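Local coordinates for protein iron transport multicopper oxidase FET3 (Saccharomyces cerevisiae, PDB 1ZPU) that oxidises ferrous to ferric iron with molecular oxygen, using four copper ions, so that the permease FTR1 can carry the iron into the yeast cell, at residues H60-F65 with H462-W467; H105-G110 with H395-A400. All blocks are in the same frame, centred on the assembly; numbering follows the deposited sequence.

Interaction 1 of 2, residues H60-F65 with H462-W467. With CU1 (copper (I) ion), chain B; CU1 (copper (I) ion), chain C; CU1 (copper (I) ion), chain D; CU1 (copper (I) ion), chain E.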
loop_
_atom_site.group_PDB
_atom_site.type_symbol
_atom_site.label_atom_id
_atom_site.label_comp_id
_atom_site.label_asym_id
_atom_site.label_seq_id
_atom_site.Cartn_x
_atom_site.Cartn_y
_atom_site.Cartn_z
ATOM N N HIS A 60 -1.122 -2.307 9.919
ATOM C CA HIS A 60 -2.174 -1.739 9.104
ATOM C C HIS A 60 -2.752 -2.831 8.228
ATOM O O HIS A 60 -2.013 -3.636 7.685
ATOM C CB HIS A 60 -1.600 -0.633 8.233
ATOM C CG HIS A 60 -2.499 -0.215 7.108
ATOM N ND1 HIS A 60 -3.816 0.139 7.299
ATOM C CD2 HIS A 60 -2.261 -0.068 5.787
ATOM C CE1 HIS A 60 -4.357 0.464 6.142
ATOM N NE2 HIS A 60 -3.433 0.354 5.210
ATOM N N PHE A 61 -4.072 -2.852 8.086
ATOM C CA PHE A 61 -4.742 -3.839 7.253
ATOM C C PHE A 61 -5.198 -3.201 5.950
ATOM O O PHE A 61 -6.224 -2.525 5.891
ATOM C CB PHE A 61 -5.857 -4.507 8.042
ATOM C CG PHE A 61 -5.396 -5.004 9.368
ATOM C CD1 PHE A 61 -5.387 -4.148 10.487
ATOM C CD2 PHE A 61 -4.890 -6.292 9.500
ATOM C CE1 PHE A 61 -4.914 -4.584 11.709
ATOM C CE2 PHE A 61 -4.412 -6.736 10.730
ATOM C CZ PHE A 61 -4.428 -5.884 11.833
ATOM N N HIS A 62 -4.392 -3.419 4.917
ATOM C CA HIS A 62 -4.458 -2.667 3.677
ATOM C C HIS A 62 -5.731 -2.938 2.918
ATOM O O HIS A 62 -5.973 -4.065 2.474
ATOM C CB HIS A 62 -3.271 -3.031 2.789
ATOM C CG HIS A 62 -3.170 -2.190 1.559
ATOM N ND1 HIS A 62 -2.115 -1.338 1.329
ATOM C CD2 HIS A 62 -4.004 -2.058 0.498
ATOM C CE1 HIS A 62 -2.300 -0.722 0.176
ATOM N NE2 HIS A 62 -3.440 -1.135 -0.346
ATOM N N GLY A 63 -6.533 -1.894 2.740
ATOM C CA GLY A 63 -7.700 -1.983 1.871
ATOM C C GLY A 63 -8.994 -2.027 2.647
ATOM O O GLY A 63 -10.048 -1.676 2.125
ATOM N N LEU A 64 -8.911 -2.453 3.899
ATOM C CA LEU A 64 -10.064 -2.538 4.768
ATOM C C LEU A 64 -10.562 -1.137 5.106
ATOM O O LEU A 64 -9.774 -0.241 5.390
ATOM C CB LEU A 64 -9.682 -3.327 6.013
ATOM C CG LEU A 64 -9.836 -4.857 5.984
ATOM C CD1 LEU A 64 -9.332 -5.549 4.727
ATOM C CD2 LEU A 64 -9.207 -5.473 7.215
ATOM N N PHE A 65 -11.872 -0.941 5.046
ATOM C CA PHE A 65 -12.446 0.402 5.144
ATOM C C PHE A 65 -12.531 0.930 6.569
ATOM O O PHE A 65 -12.683 2.133 6.779
ATOM C CB PHE A 65 -13.824 0.455 4.480
ATOM C CG PHE A 65 -13.792 0.235 2.982
ATOM C CD1 PHE A 65 -12.686 0.624 2.221
ATOM C CD2 PHE A 65 -14.875 -0.342 2.333
ATOM C CE1 PHE A 65 -12.656 0.418 0.854
ATOM C CE2 PHE A 65 -14.849 -0.543 0.966
ATOM C CZ PHE A 65 -13.744 -0.159 0.225
ATOM N N HIS A 462 -0.897 8.521 0.459
ATOM C CA HIS A 462 0.548 8.546 0.278
ATOM C C HIS A 462 1.035 7.605 -0.795
ATOM O O HIS A 462 0.308 6.712 -1.238
ATOM C CB HIS A 462 1.242 8.157 1.577
ATOM C CG HIS A 462 0.987 6.744 1.988
ATOM N ND1 HIS A 462 1.805 5.700 1.612
ATOM C CD2 HIS A 462 -0.001 6.200 2.735
ATOM C CE1 HIS A 462 1.325 4.571 2.103
ATOM N NE2 HIS A 462 0.228 4.845 2.785
ATOM N N CYS A 463 2.293 7.791 -1.172
ATOM C CA CYS A 463 3.000 6.839 -1.999
ATOM C C CYS A 463 3.367 5.608 -1.172
ATOM O O CYS A 463 3.855 5.709 -0.042
ATOM C CB CYS A 463 4.248 7.483 -2.574
ATOM S SG CYS A 463 5.130 6.412 -3.692
ATOM N N HIS A 464 3.126 4.439 -1.737
ATOM C CA HIS A 464 3.371 3.194 -1.034
ATOM C C HIS A 464 4.804 2.671 -1.196
ATOM O O HIS A 464 5.125 1.587 -0.720
ATOM C CB HIS A 464 2.359 2.143 -1.452
ATOM C CG HIS A 464 1.980 1.224 -0.342
ATOM N ND1 HIS A 464 2.837 0.262 0.153
ATOM C CD2 HIS A 464 0.845 1.134 0.395
ATOM C CE1 HIS A 464 2.240 -0.385 1.141
ATOM N NE2 HIS A 464 1.028 0.120 1.303
ATOM N N ILE A 465 5.663 3.437 -1.858
ATOM C CA ILE A 465 7.064 3.096 -1.909
ATOM C C ILE A 465 7.651 3.545 -0.597
ATOM O O ILE A 465 7.700 4.736 -0.304
ATOM C CB ILE A 465 7.799 3.798 -3.057
ATOM C CG1 ILE A 465 7.430 3.162 -4.408
ATOM C CG2 ILE A 465 9.331 3.757 -2.816
ATOM C CD1 ILE A 465 7.874 3.972 -5.618
ATOM N N GLU A 466 8.098 2.582 0.193
ATOM C CA GLU A 466 8.518 2.832 1.555
ATOM C C GLU A 466 9.536 3.958 1.695
ATOM O O GLU A 466 9.467 4.762 2.635
ATOM C CB GLU A 466 9.031 1.532 2.151
ATOM C CG GLU A 466 7.893 0.677 2.710
ATOM C CD GLU A 466 7.358 1.227 4.044
ATOM O OE1 GLU A 466 8.109 1.144 5.058
ATOM O OE2 GLU A 466 6.200 1.740 4.066
ATOM N N TRP A 467 10.468 4.020 0.747
ATOM C CA TRP A 467 11.476 5.069 0.733
ATOM C C TRP A 467 10.847 6.450 0.573
ATOM O O TRP A 467 11.267 7.402 1.223
ATOM C CB TRP A 467 12.493 4.804 -0.370
ATOM C CG TRP A 467 13.007 3.383 -0.365
ATOM C CD1 TRP A 467 12.842 2.447 -1.349
ATOM C CD2 TRP A 467 13.768 2.742 0.681
ATOM N NE1 TRP A 467 13.464 1.269 -0.982
ATOM C CE2 TRP A 467 14.030 1.422 0.257
ATOM C CE3 TRP A 467 14.252 3.164 1.926
ATOM C CZ2 TRP A 467 14.751 0.516 1.030
ATOM C CZ3 TRP A 467 14.965 2.267 2.702
ATOM C CH2 TRP A 467 15.209 0.950 2.250
HETATM CU CU CU1 B . -0.568 -0.939 2.444
HETATM CU CU CU1 C . -4.064 0.955 3.325
HETATM CU CU CU1 D . -0.629 3.741 4.497
HETATM CU CU CU1 E . 6.787 7.362 -4.767
#

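Interaction 2 of 2, residues H105-G110 with H395-A400. With CU1 (copper (I) ion), chain C; CU1 (copper (I) ion), chain D; CU1 (copper (I) ion), chain B.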
loop_
_atom_site.group_PDB
_atom_site.type_symbol
_atom_site.label_atom_id
_atom_site.label_comp_id
_atom_site.label_asym_id
_atom_site.label_seq_id
_atom_site.Cartn_x
_atom_site.Cartn_y
_atom_site.Cartn_z
ATOM N N HIS A 105 0.373 -5.162 6.811
ATOM C CA HIS A 105 1.789 -4.868 6.959
ATOM C C HIS A 105 2.009 -3.887 8.090
ATOM O O HIS A 105 1.098 -3.141 8.452
ATOM C CB HIS A 105 2.378 -4.300 5.656
ATOM C CG HIS A 105 1.694 -3.064 5.150
ATOM N ND1 HIS A 105 2.001 -1.798 5.607
ATOM C CD2 HIS A 105 0.737 -2.897 4.204
ATOM C CE1 HIS A 105 1.249 -0.910 4.976
ATOM N NE2 HIS A 105 0.475 -1.551 4.119
ATOM N N SER A 106 3.212 -3.893 8.649
ATOM C CA SER A 106 3.615 -2.871 9.600
ATOM C C SER A 106 3.542 -1.522 8.922
ATOM O O SER A 106 3.860 -1.402 7.743
ATOM C CB SER A 106 5.044 -3.132 10.068
ATOM O OG SER A 106 5.574 -2.027 10.774
ATOM N N HIS A 107 3.115 -0.503 9.650
ATOM C CA HIS A 107 3.108 0.849 9.092
ATOM C C HIS A 107 4.141 1.765 9.770
ATOM O O HIS A 107 4.043 2.990 9.669
ATOM C CB HIS A 107 1.704 1.460 9.157
ATOM C CG HIS A 107 1.347 2.269 7.948
ATOM N ND1 HIS A 107 1.799 3.555 7.755
ATOM C CD2 HIS A 107 0.591 1.969 6.866
ATOM C CE1 HIS A 107 1.334 4.013 6.607
ATOM N NE2 HIS A 107 0.604 3.067 6.043
ATOM N N THR A 108 5.125 1.174 10.458
ATOM C CA THR A 108 6.191 1.959 11.047
ATOM C C THR A 108 7.223 2.281 9.958
ATOM O O THR A 108 6.823 2.524 8.824
ATOM C CB THR A 108 6.724 1.331 12.348
ATOM O OG1 THR A 108 5.631 1.214 13.267
ATOM C CG2 THR A 108 7.771 2.214 12.997
ATOM N N ASP A 109 8.517 2.322 10.280
ATOM C CA ASP A 109 9.532 2.928 9.392
ATOM C C ASP A 109 9.624 2.161 8.059
ATOM O O ASP A 109 8.842 2.408 7.131
ATOM C CB ASP A 109 10.890 2.995 10.110
ATOM C CG ASP A 109 10.959 4.132 11.206
ATOM O OD1 ASP A 109 11.171 5.324 10.822
ATOM O OD2 ASP A 109 10.857 3.829 12.442
ATOM N N GLY A 110 10.555 1.217 7.958
ATOM C CA GLY A 110 10.633 0.379 6.767
ATOM C C GLY A 110 10.288 -1.031 7.162
ATOM O O GLY A 110 10.313 -1.959 6.336
ATOM N N HIS A 395 -1.672 5.296 -2.640
ATOM C CA HIS A 395 -2.689 4.501 -2.016
ATOM C C HIS A 395 -3.500 5.365 -1.053
ATOM O O HIS A 395 -2.954 6.280 -0.406
ATOM C CB HIS A 395 -2.059 3.289 -1.335
ATOM C CG HIS A 395 -2.932 2.659 -0.297
ATOM N ND1 HIS A 395 -4.130 2.048 -0.602
ATOM C CD2 HIS A 395 -2.799 2.579 1.047
ATOM C CE1 HIS A 395 -4.688 1.608 0.507
ATOM N NE2 HIS A 395 -3.900 1.917 1.521
ATOM N N LEU A 396 -4.806 5.077 -0.986
ATOM C CA LEU A 396 -5.733 5.828 -0.161
ATOM C C LEU A 396 -6.393 4.936 0.868
ATOM O O LEU A 396 -7.059 3.966 0.510
ATOM C CB LEU A 396 -6.803 6.489 -1.031
ATOM C CG LEU A 396 -7.945 7.271 -0.355
ATOM C CD1 LEU A 396 -7.465 8.549 0.359
ATOM C CD2 LEU A 396 -9.028 7.594 -1.389
ATOM N N HIS A 397 -6.214 5.266 2.147
ATOM C CA HIS A 397 -6.846 4.515 3.233
ATOM C C HIS A 397 -8.348 4.794 3.262
ATOM O O HIS A 397 -8.788 5.866 2.836
ATOM C CB HIS A 397 -6.247 4.904 4.572
ATOM C CG HIS A 397 -4.870 4.372 4.804
ATOM N ND1 HIS A 397 -4.534 3.659 5.933
ATOM C CD2 HIS A 397 -3.738 4.462 4.065
ATOM C CE1 HIS A 397 -3.256 3.333 5.878
ATOM N NE2 HIS A 397 -2.749 3.807 4.754
ATOM N N GLY A 398 -9.126 3.819 3.739
ATOM C CA GLY A 398 -10.558 4.003 3.988
ATOM C C GLY A 398 -11.512 3.962 2.800
ATOM O O GLY A 398 -12.726 3.968 2.985
ATOM N N HIS A 399 -10.978 3.928 1.584
ATOM C CA HIS A 399 -11.808 3.959 0.379
ATOM C C HIS A 399 -11.210 3.171 -0.785
ATOM O O HIS A 399 -9.991 2.985 -0.881
ATOM C CB HIS A 399 -12.003 5.391 -0.112
ATOM C CG HIS A 399 -12.615 6.314 0.889
ATOM N ND1 HIS A 399 -13.973 6.396 1.090
ATOM C CD2 HIS A 399 -12.055 7.228 1.716
ATOM C CE1 HIS A 399 -14.223 7.307 2.013
ATOM N NE2 HIS A 399 -13.075 7.829 2.408
ATOM N N ALA A 400 -12.084 2.710 -1.668
ATOM C CA ALA A 400 -11.697 2.356 -3.022
ATOM C C ALA A 400 -12.196 3.499 -3.907
ATOM O O ALA A 400 -13.391 3.789 -3.941
ATOM C CB ALA A 400 -12.327 1.046 -3.426
HETATM CU CU CU1 C . -4.064 0.955 3.325
HETATM CU CU CU1 D . -0.629 3.741 4.497
HETATM CU CU CU1 B . -0.568 -0.939 2.444
#

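Interaction 1 of 2, residues H60-F65 with H462-W467
His62 and His464 reach toward each other from opposite directions and meet through a copper ion instead of a hydrogen bond. The ion is held by His62 ND1 at 1.9 Å and by His464 NE2 at 2.2 Å, and His105 supplies its third nitrogen. Both donor atoms point at the metal; His464 NE2 comes in at the edge of the His62 ring, near its plane, 3.5 Å from His62 ND1, and the ring planes are inclined at 52°. His62 coordinates through ND1, and its other nitrogen, NE2, is hydrogen-bonded to Asp437 OD2, so that copper on one nitrogen and a carboxylate oxygen on the other probably set the rotation of the ring.

This is one of the type 3 coppers of the trinuclear cluster of multicopper oxidases, built between the first and third cupredoxin-like domains. The same two segments feed the other coppers. His60 NE2 binds the type 2 ion, which His395 also binds and which lies to one face of the His62 ring, toward its rim, while His462 NE2 goes to the second type 3 ion. Between the two histidines of the His-Cys-His sequence, Cys463 SG holds the type 1 copper at 2.2 Å.

Two hydrogen bonds within 462-467 probably help to hold these ligands. His462 ND1 donates to Cys463 O over 2.6 Å, in the plane of its own ring but from above the carbonyl plane, and Cys463 SG accepts from the backbone N of Ile465 at 3.5 Å.

Interaction 2 of 2, residues H105-G110 with H395-A400
The second type 3 copper of the trinuclear cluster joins His107, in the loop after strand 100-105, to His397, just beyond strand 392-396. Each ligates it through NE2 at 2.1 Å, and His462 completes the set of three histidines. The two rings approach from opposite directions with their planes at 71°; His107 NE2 lies at the edge of the His397 ring, 3.7 Å from His397 NE2.

Each segment opens with a His-X-His sequence, as is usual in this family, and so sends alternate side chains to different metals. His395 NE2 binds the type 2 copper, and His105 NE2 takes the other type 3 ion at 2.1 Å. With CG of His397 anti to the carbonyl carbon (chi1 -73°), its ring turns one face to the type 2 ion, 3.4 Å from the plane and over the centre, while NE2 meets the type 3 ion. His397 ND1 is hydrogen-bonded to Asp73 OD2, a second-shell carboxylate that probably orients the ring and makes it a stronger donor.

On the other segment His105 ND1 gives its hydrogen to Ser106 O at 2.9 Å, nearly straight and in the ring plane. Ser106 OG accepts from Thr108 N in an ST turn that spans His107.

Both contacts are buried near the centre of the chain and share the three coppers of the cluster, each pairing a segment of the first cupredoxin-like domain with one of the third. Backbone bonds stitch them together, His60 N to His105 O and His462 O to His395 N, each between neighbouring strands, the first in a sheet of the first domain, the second in one of the third. Each bridges a different type 3 ion, and the type 2 ion takes one ligand from each interaction. Interaction 1 joins an ND1 to an NE2, interaction 2 two NE2 atoms. Interaction 1 alone extends to the type 1 copper, through Cys463, whose flanking His462 and His464 bind the type 3 ions, probably the route of electrons to the cluster, as in other multicopper oxidases.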